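Local coordinates for Glucanase/chitosanase (Paenibacillus fukuinensis, PDB 4ZY9), which binds chitosan through this CBM32 beta-sandwich module, one part of a larger enzyme that probably hydrolyses chitosan and glucan chains, at residues A[37-42]-A[48-53]; A[76-81]-A[87-92]. The protein carries 1 engineered substitution. One frame throughout, in Å; residues are numbered along the deposited sequence. Where two conformers were deposited one is given.

Contact 1: residues A[37-42]-A[48-53]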
ATOM      1  N   THR A  37       3.208  -7.007  12.892  1.00  5.13           N
ATOM      2  CA  THR A  37       4.331  -6.975  11.941  1.00  4.55           C
ATOM      3  C   THR A  37       4.020  -5.823  10.971  1.00  4.65           C
ATOM      4  O   THR A  37       2.846  -5.450  10.773  1.00  4.88           O
ATOM      5  CB  THR A  37       4.386  -8.255  11.116  1.00  5.50           C
ATOM      6  OG1 THR A  37       3.110  -8.350  10.375  1.00  6.78           O
ATOM      7  CG2 THR A  37       4.673  -9.435  11.889  1.00  6.40           C
ATOM      8  N   ARG A  38       5.055  -5.227  10.427  1.00  4.53           N
ATOM      9  CA  ARG A  38       4.860  -4.112   9.463  1.00  4.85           C
ATOM     10  C   ARG A  38       5.961  -4.074   8.431  1.00  4.72           C
ATOM     11  O   ARG A  38       7.109  -4.473   8.707  1.00  5.21           O
ATOM     12  CB  ARG A  38       4.838  -2.791  10.266  1.00  5.26           C
ATOM     13  CG  ARG A  38       6.098  -2.450  11.108  1.00  5.89           C
ATOM     14  CD  ARG A  38       5.815  -1.304  11.984  1.00  6.39           C
ATOM     15  NE  ARG A  38       6.943  -1.110  12.904  1.00  7.48           N
ATOM     16  CZ  ARG A  38       7.973  -0.300  12.719  1.00  7.56           C
ATOM     17  NH1 ARG A  38       7.995   0.558  11.689  1.00  7.64           N
ATOM     18  NH2 ARG A  38       8.937  -0.227  13.621  1.00  8.46           N
ATOM     19  N   TRP A  39       5.589  -3.609   7.239  1.00  3.97           N
ATOM     20  CA  TRP A  39       6.586  -3.052   6.325  1.00  4.26           C
ATOM     21  C   TRP A  39       7.057  -1.736   6.893  1.00  4.14           C
ATOM     22  O   TRP A  39       6.245  -0.931   7.385  1.00  3.86           O
ATOM     23  CB  TRP A  39       5.941  -2.806   4.959  1.00  4.29           C
ATOM     24  CG  TRP A  39       6.762  -1.976   4.075  1.00  4.52           C
ATOM     25  CD1 TRP A  39       8.051  -2.334   3.541  1.00  4.21           C
ATOM     26  CD2 TRP A  39       6.473  -0.674   3.555  1.00  4.38           C
ATOM     27  NE1 TRP A  39       8.498  -1.314   2.776  1.00  4.50           N
ATOM     28  CE2 TRP A  39       7.578  -0.277   2.727  1.00  4.02           C
ATOM     29  CE3 TRP A  39       5.398   0.226   3.678  1.00  4.42           C
ATOM     30  CZ2 TRP A  39       7.598   0.887   1.986  1.00  4.36           C
ATOM     31  CZ3 TRP A  39       5.438   1.386   3.008  1.00  4.77           C
ATOM     32  CH2 TRP A  39       6.522   1.730   2.163  1.00  4.60           C
ATOM     33  N   ALA A  40       8.339  -1.455   6.745  1.00  4.07           N
ATOM     34  CA  ALA A  40       8.868  -0.080   7.009  1.00  3.99           C
ATOM     35  C   ALA A  40       9.886   0.170   5.896  1.00  4.71           C
ATOM     36  O   ALA A  40      10.741  -0.726   5.625  1.00  5.63           O
ATOM     37  CB  ALA A  40       9.520  -0.001   8.376  1.00  4.31           C
ATOM     38  N   SER A  41       9.845   1.325   5.302  1.00  4.77           N
ATOM     39  CA  SER A  41      10.789   1.695   4.227  1.00  5.30           C
ATOM     40  C   SER A  41      12.093   2.158   4.843  1.00  6.01           C
ATOM     41  O   SER A  41      12.227   2.393   6.046  1.00  6.58           O
ATOM     42  CB  SER A  41      10.161   2.918   3.451  1.00  4.93           C
ATOM     43  OG  SER A  41      10.190   4.101   4.145  1.00  5.30           O
ATOM     44  N   ALA A  42      13.077   2.423   3.957  1.00  6.65           N
ATOM     45  CA  ALA A  42      14.195   3.218   4.403  1.00  6.99           C
ATOM     46  C   ALA A  42      13.759   4.529   4.907  1.00  7.42           C
ATOM     47  O   ALA A  42      12.741   5.049   4.431  1.00  7.16           O
ATOM     48  CB  ALA A  42      15.203   3.403   3.265  1.00  8.17           C
ATOM     49  N   GLN A  48       8.493   6.930  -1.250  1.00  5.30           N
ATOM     50  CA  GLN A  48       8.514   5.496  -1.044  1.00  4.82           C
ATOM     51  C   GLN A  48       7.238   4.883  -1.469  1.00  4.34           C
ATOM     52  O   GLN A  48       6.209   5.571  -1.523  1.00  5.90           O
ATOM     53  CB  GLN A  48       8.816   5.109   0.409  1.00  5.43           C
ATOM     54  CG  GLN A  48      10.089   5.698   0.927  1.00  5.23           C
ATOM     55  CD  GLN A  48      11.394   5.130   0.355  1.00  5.55           C
ATOM     56  OE1 GLN A  48      12.474   5.820   0.492  1.00  8.86           O
ATOM     57  NE2 GLN A  48      11.404   3.941  -0.089  1.00  5.17           N
ATOM     58  N   TRP A  49       7.176   3.637  -1.741  1.00  3.94           N
ATOM     59  CA  TRP A  49       5.941   2.941  -2.258  1.00  3.98           C
ATOM     60  C   TRP A  49       5.940   1.515  -1.901  1.00  3.61           C
ATOM     61  O   TRP A  49       7.028   0.901  -1.675  1.00  4.19           O
ATOM     62  CB  TRP A  49       5.739   3.232  -3.766  1.00  4.31           C
ATOM     63  CG  TRP A  49       6.873   2.815  -4.650  1.00  4.62           C
ATOM     64  CD1 TRP A  49       7.812   3.658  -5.185  1.00  5.35           C
ATOM     65  CD2 TRP A  49       7.249   1.495  -5.030  1.00  5.17           C
ATOM     66  NE1 TRP A  49       8.719   2.978  -5.905  1.00  6.03           N
ATOM     67  CE2 TRP A  49       8.421   1.645  -5.896  1.00  5.46           C
ATOM     68  CE3 TRP A  49       6.722   0.260  -4.832  1.00  5.24           C
ATOM     69  CZ2 TRP A  49       9.081   0.541  -6.455  1.00  6.18           C
ATOM     70  CZ3 TRP A  49       7.465  -0.879  -5.376  1.00  4.68           C
ATOM     71  CH2 TRP A  49       8.570  -0.697  -6.173  1.00  5.26           C
ATOM     72  N   ILE A  50       4.762   0.901  -1.930  1.00  3.70           N
ATOM     73  CA  ILE A  50       4.597  -0.496  -1.757  1.00  3.37           C
ATOM     74  C   ILE A  50       3.448  -0.940  -2.598  1.00  3.80           C
ATOM     75  O   ILE A  50       2.399  -0.239  -2.609  1.00  4.07           O
ATOM     76  CB  ILE A  50       4.402  -0.861  -0.262  1.00  3.61           C
ATOM     77  CG1 ILE A  50       4.245  -2.380  -0.060  1.00  4.47           C
ATOM     78  CG2 ILE A  50       3.250  -0.084   0.378  1.00  3.58           C
ATOM     79  CD1 ILE A  50       4.468  -2.768   1.349  1.00  5.10           C
ATOM     80  N   TYR A  51       3.533  -2.048  -3.293  1.00  4.08           N
ATOM     81  CA  TYR A  51       2.423  -2.595  -4.014  1.00  4.08           C
ATOM     82  C   TYR A  51       2.271  -4.059  -3.753  1.00  3.78           C
ATOM     83  O   TYR A  51       3.224  -4.760  -3.296  1.00  5.16           O
ATOM     84  CB  TYR A  51       2.417  -2.351  -5.565  1.00  4.35           C
ATOM     85  CG  TYR A  51       3.485  -3.023  -6.372  1.00  4.96           C
ATOM     86  CD1 TYR A  51       3.430  -4.365  -6.712  1.00  5.44           C
ATOM     87  CD2 TYR A  51       4.532  -2.322  -6.870  1.00  5.21           C
ATOM     88  CE1 TYR A  51       4.395  -4.937  -7.541  1.00  5.63           C
ATOM     89  CE2 TYR A  51       5.506  -2.909  -7.714  1.00  6.10           C
ATOM     90  CZ  TYR A  51       5.375  -4.194  -7.994  1.00  5.39           C
ATOM     91  OH  TYR A  51       6.343  -4.769  -8.847  1.00  7.21           O
ATOM     92  N   VAL A  52       1.082  -4.593  -3.988  1.00  4.51           N
ATOM     93  CA  VAL A  52       0.717  -6.004  -3.909  1.00  4.57           C
ATOM     94  C   VAL A  52       0.319  -6.507  -5.255  1.00  4.53           C
ATOM     95  O   VAL A  52      -0.348  -5.833  -6.006  1.00  4.84           O
ATOM     96  CB  VAL A  52      -0.351  -6.259  -2.833  1.00  5.05           C
ATOM     97  CG1 VAL A  52      -1.632  -5.542  -3.098  1.00  5.46           C
ATOM     98  CG2 VAL A  52      -0.536  -7.727  -2.586  1.00  5.50           C
ATOM     99  N   ASN A  53       0.735  -7.777  -5.551  1.00  4.76           N
ATOM    100  CA  ASN A  53       0.311  -8.533  -6.726  1.00  4.75           C
ATOM    101  C   ASN A  53      -0.831  -9.382  -6.303  1.00  6.10           C
ATOM    102  O   ASN A  53      -0.620 -10.357  -5.522  1.00  6.42           O
ATOM    103  CB  ASN A  53       1.530  -9.342  -7.203  1.00  5.14           C
ATOM    104  CG  ASN A  53       1.213 -10.170  -8.438  1.00  5.91           C
ATOM    105  OD1 ASN A  53       0.086 -10.404  -8.768  1.00  7.63           O
ATOM    106  ND2 ASN A  53       2.259 -10.675  -9.085  1.00  7.24           N
TER

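Contact 2: residues A[76-81]-A[87-92]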
ATOM      1  N   THR A  76      -0.756   8.631  -2.764  1.00  4.25           N
ATOM      2  CA  THR A  76      -1.817   8.183  -3.666  0.80  4.34           C
ATOM      3  C   THR A  76      -2.025   6.706  -3.523  1.00  4.03           C
ATOM      4  O   THR A  76      -1.102   5.948  -3.074  1.00  4.48           O
ATOM      5  CB  THR A  76      -1.475   8.491  -5.171  0.80  4.49           C
ATOM      6  OG1 THR A  76      -0.168   7.974  -5.444  0.80  4.04           O
ATOM      7  CG2 THR A  76      -1.323  10.067  -5.398  0.80  5.58           C
ATOM      8  N   ILE A  77      -3.186   6.276  -3.906  1.00  4.11           N
ATOM      9  CA  ILE A  77      -3.501   4.865  -4.180  0.80  4.73           C
ATOM     10  C   ILE A  77      -3.582   4.702  -5.659  1.00  4.35           C
ATOM     11  O   ILE A  77      -4.302   5.486  -6.321  1.00  5.36           O
ATOM     12  CB  ILE A  77      -4.797   4.379  -3.467  0.80  5.50           C
ATOM     13  CG1 ILE A  77      -4.723   4.600  -2.018  0.80  6.53           C
ATOM     14  CG2 ILE A  77      -5.064   2.931  -3.849  0.80  5.51           C
ATOM     15  CD1 ILE A  77      -3.655   3.779  -1.334  0.80  7.01           C
ATOM     16  N   GLN A  78      -2.883   3.732  -6.207  1.00  4.26           N
ATOM     17  CA  GLN A  78      -2.825   3.528  -7.661  1.00  4.55           C
ATOM     18  C   GLN A  78      -3.062   2.111  -8.015  1.00  4.78           C
ATOM     19  O   GLN A  78      -2.785   1.193  -7.202  1.00  5.41           O
ATOM     20  CB  GLN A  78      -1.483   3.966  -8.202  1.00  6.00           C
ATOM     21  CG  GLN A  78      -1.055   5.347  -7.737  1.00  7.41           C
ATOM     22  CD  GLN A  78       0.300   5.738  -8.235  1.00  9.78           C
ATOM     23  OE1 GLN A  78       1.074   4.855  -8.604  1.00 16.29           O
ATOM     24  NE2 GLN A  78       0.724   7.000  -8.016  1.00 12.39           N
ATOM     25  N   VAL A  79      -3.584   1.832  -9.204  1.00  4.26           N
ATOM     26  CA  VAL A  79      -3.845   0.483  -9.655  1.00  4.52           C
ATOM     27  C   VAL A  79      -3.202   0.303 -11.030  1.00  4.18           C
ATOM     28  O   VAL A  79      -3.165   1.234 -11.842  1.00  4.99           O
ATOM     29  CB  VAL A  79      -5.355   0.192  -9.689  1.00  5.82           C
ATOM     30  CG1 VAL A  79      -5.925   0.139  -8.241  1.00  7.92           C
ATOM     31  CG2 VAL A  79      -6.168   1.125 -10.566  1.00  6.18           C
ATOM     32  N   SER A  80      -2.902  -0.951 -11.294  1.00  4.62           N
ATOM     33  CA  SER A  80      -2.388  -1.356 -12.636  0.70  4.78           C
ATOM     34  C   SER A  80      -2.986  -2.717 -13.004  1.00  4.66           C
ATOM     35  O   SER A  80      -3.073  -3.618 -12.173  1.00  5.41           O
ATOM     36  CB  SER A  80      -0.863  -1.440 -12.614  0.70  4.20           C
ATOM     37  OG  SER A  80      -0.384  -2.120 -13.814  0.70  3.90           O
ATOM     38  N   ASN A  81      -3.412  -2.831 -14.302  1.00  4.46           N
ATOM     39  CA  ASN A  81      -3.812  -4.091 -14.842  1.00  5.06           C
ATOM     40  C   ASN A  81      -2.798  -4.578 -15.891  1.00  5.33           C
ATOM     41  O   ASN A  81      -3.156  -5.443 -16.724  1.00  6.53           O
ATOM     42  CB  ASN A  81      -5.235  -3.978 -15.418  1.00  5.47           C
ATOM     43  CG  ASN A  81      -5.823  -5.327 -15.580  1.00  5.21           C
ATOM     44  OD1 ASN A  81      -5.582  -6.263 -14.854  1.00  6.86           O
ATOM     45  ND2 ASN A  81      -6.732  -5.437 -16.572  1.00  6.08           N
ATOM     46  N   THR A  87       3.982  -0.939 -14.822  1.00  8.37           N
ATOM     47  CA  THR A  87       4.517   0.348 -15.224  1.00  9.92           C
ATOM     48  C   THR A  87       3.387   1.370 -15.572  1.00  8.39           C
ATOM     49  O   THR A  87       3.649   2.612 -15.537  1.00 10.87           O
ATOM     50  CB  THR A  87       5.495   0.227 -16.447  1.00 12.07           C
ATOM     51  OG1 THR A  87       4.741  -0.173 -17.532  1.00 13.13           O
ATOM     52  CG2 THR A  87       6.636  -0.729 -16.215  1.00 13.26           C
ATOM     53  N   ASN A  88       2.202   0.872 -15.898  1.00  8.71           N
ATOM     54  CA  ASN A  88       1.082   1.744 -16.236  1.00  8.76           C
ATOM     55  C   ASN A  88       0.140   1.725 -15.014  1.00  7.93           C
ATOM     56  O   ASN A  88      -0.488   0.718 -14.720  1.00  8.86           O
ATOM     57  CB  ASN A  88       0.367   1.215 -17.454  1.00  8.67           C
ATOM     58  CG  ASN A  88       1.241   1.062 -18.636  1.00  9.42           C
ATOM     59  OD1 ASN A  88       1.382  -0.065 -19.194  1.00 11.72           O
ATOM     60  ND2 ASN A  88       1.720   2.239 -19.119  1.00  9.42           N
ATOM     61  N   TRP A  89       0.094   2.879 -14.371  1.00  8.38           N
ATOM     62  CA  TRP A  89      -0.590   3.107 -13.078  1.00  6.63           C
ATOM     63  C   TRP A  89      -1.655   4.178 -13.283  1.00  7.08           C
ATOM     64  O   TRP A  89      -1.414   5.188 -13.972  1.00  9.23           O
ATOM     65  CB  TRP A  89       0.314   3.580 -11.960  1.00  7.92           C
ATOM     66  CG  TRP A  89       1.371   2.608 -11.522  1.00  7.50           C
ATOM     67  CD1 TRP A  89       2.690   2.631 -11.866  1.00  9.32           C
ATOM     68  CD2 TRP A  89       1.214   1.482 -10.663  1.00  6.88           C
ATOM     69  NE1 TRP A  89       3.361   1.604 -11.272  1.00  8.65           N
ATOM     70  CE2 TRP A  89       2.514   0.850 -10.532  1.00  7.41           C
ATOM     71  CE3 TRP A  89       0.097   0.916  -9.987  1.00  6.30           C
ATOM     72  CZ2 TRP A  89       2.734  -0.230  -9.754  1.00  7.02           C
ATOM     73  CZ3 TRP A  89       0.339  -0.194  -9.259  1.00  5.83           C
ATOM     74  CH2 TRP A  89       1.658  -0.841  -9.172  1.00  6.11           C
ATOM     75  N   THR A  90      -2.848   3.964 -12.725  1.00  6.07           N
ATOM     76  CA  THR A  90      -3.890   4.976 -12.624  1.00  7.07           C
ATOM     77  C   THR A  90      -4.112   5.292 -11.167  1.00  6.13           C
ATOM     78  O   THR A  90      -4.348   4.381 -10.325  1.00  5.81           O
ATOM     79  CB  THR A  90      -5.185   4.470 -13.224  1.00  7.96           C
ATOM     80  OG1 THR A  90      -5.003   4.231 -14.648  1.00 11.16           O
ATOM     81  CG2 THR A  90      -6.235   5.509 -13.133  1.00  9.15           C
ATOM     82  N   THR A  91      -4.030   6.578 -10.815  1.00  5.80           N
ATOM     83  CA  THR A  91      -4.374   7.029  -9.497  1.00  6.33           C
ATOM     84  C   THR A  91      -5.829   7.012  -9.220  1.00  5.76           C
ATOM     85  O   THR A  91      -6.596   7.511 -10.080  1.00  8.59           O
ATOM     86  CB  THR A  91      -3.770   8.444  -9.258  1.00  6.01           C
ATOM     87  OG1 THR A  91      -2.359   8.249  -9.416  1.00  7.54           O
ATOM     88  CG2 THR A  91      -4.197   9.037  -7.971  1.00  7.11           C
ATOM     89  N   VAL A  92      -6.242   6.409  -8.151  1.00  5.36           N
ATOM     90  CA  VAL A  92      -7.671   6.383  -7.713  1.00  6.14           C
ATOM     91  C   VAL A  92      -7.935   7.193  -6.501  1.00  6.27           C
ATOM     92  O   VAL A  92      -9.162   7.427  -6.223  1.00  7.90           O
ATOM     93  CB  VAL A  92      -8.124   4.928  -7.586  1.00  6.90           C
ATOM     94  CG1 VAL A  92      -7.974   4.223  -8.880  1.00  8.33           C
ATOM     95  CG2 VAL A  92      -7.446   4.232  -6.424  1.00  7.80           C
TER
HETATM   96  O   HOH W   1      -2.846  -0.412 -15.872  1.00  9.44           O

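Contact 1: residues A[37-42]-A[48-53]
Trp39 lays its indole against Ile50, and the contact builds up atom by atom along the tryptophan side chain. The path begins at Trp39 CB, which lies 3.9 Å from Ile50 CD1. A chi1 of 167° sends CG away from the backbone N and over the strand of residues 48-53, where Trp39 CG and CD2 each come to 3.6 Å from that same methyl group. Ile50 CD1 therefore sits over the face of the five-membered ring, 25° off its normal, in a CH-pi contact. Farther out, the six-membered ring meets the other branch of the isoleucine: Trp39 CZ3 is 3.7 Å from Ile50 CG2. At the far end Trp39 CZ2 approaches the backbone oxygen Trp49 O at 3.7 Å, obliquely, while the edge of the ring at CH2 faces Gln48 CB. The ring nitrogen is occupied by another loop, since NE1 is hydrogen-bonded to Ser19 O. The second face of the indole is met by the backbone N of Ser41, near the rim.

This is core packing in a CBM32 beta-sandwich: strand 39-40 pairs with strand 129-136 of one sheet, strand 48-54 belongs to the other, and Trp39 and Ile50 join them in the interior. Met117, the engineered residue, touches both Trp39 and Ile50, and Leu130 touches Ile50.

Beyond the indole, the CB and OG of Ser41 lie against the methylenes of Gln48, Ser41 OG 3.6 Å from Gln48 CG. The hydroxyl itself is used twice, giving a 2.7 Å hydrogen bond from Ser41 OG to Ala42 O, well above the carbonyl plane, and accepting a second bond from Tyr128 N.

Contact 2: residues A[76-81]-A[87-92]
Val79 and Thr90 form a hydrogen-bonded antiparallel pair in which each backbone N reaches the other's carbonyl oxygen, Val79 N to Thr90 O and Thr90 N to Val79 O both measuring 2.9 Å. The second of these is the straighter, with 170° at the hydrogen. One step on, Val92 N reaches Ile77 O at 2.8 Å, again nearly linear. Between these bonds Gln78 faces Thr91 in a non-hydrogen-bonded pair, and the Gln78 CA-H leans on Thr90 O.

Toward the turn the pairing gives way to bonds through a side chain and a water. The carbonyl Asn88 O accepts from a water that in turn accepts from Asn81 N, both legs 2.9 Å. Ser80 OG lies 3.0 Å from Asn88 O, at most a weak bond, and itself accepts from Asp82 N. The same Asp82 uses its carboxylate to accept from the N of Thr87 and Asn88.

Trp89 is held between two groups. Ser80 CB lies over its six-membered ring, 4.0 Å from the centroid, and Gln78 OE1 rests above the opposite face near the rim, with the amide plane turned 47° from the indole. That oxygen is satisfied by Arg116 NH2, and Arg116 also makes a cation-pi contact with the indole; Gln78 NE2 bonds only weakly to Thr76 OG1. On the face carrying Val79, Ile77 CG2 meets Val92 CG2 at 3.7 Å, and Val79 adds its CG2 against the other methyl of Val92.

The result is a beta hairpin at the margin of its sheet: strand 90-95 is outermost within the chain, strand 75-80 pairs on its other side with strand 114-122, and Val92 also reaches Phe107 of strand 102-107.

Contacts 1 and 2 follow one another along the chain and have their centres about 16 Å apart, yet strand 48-54 of contact 1 and both strands of contact 2 lie in one sheet. Strand 48-54 of contact 1 and strand 75-80 of contact 2 flank strand 114-122 on its two sides. The segments touch directly where Tyr51 CD2 packs 4.0 Å from Trp89 CH2. Arg116 of the middle strand bridges the two more broadly, making cation-pi contacts with both Trp49 and Trp89 and a side-chain contact with Tyr51. Contact 1 lies deeper, about 7 Å from the centre of the chain against about 11 Å for contact 2.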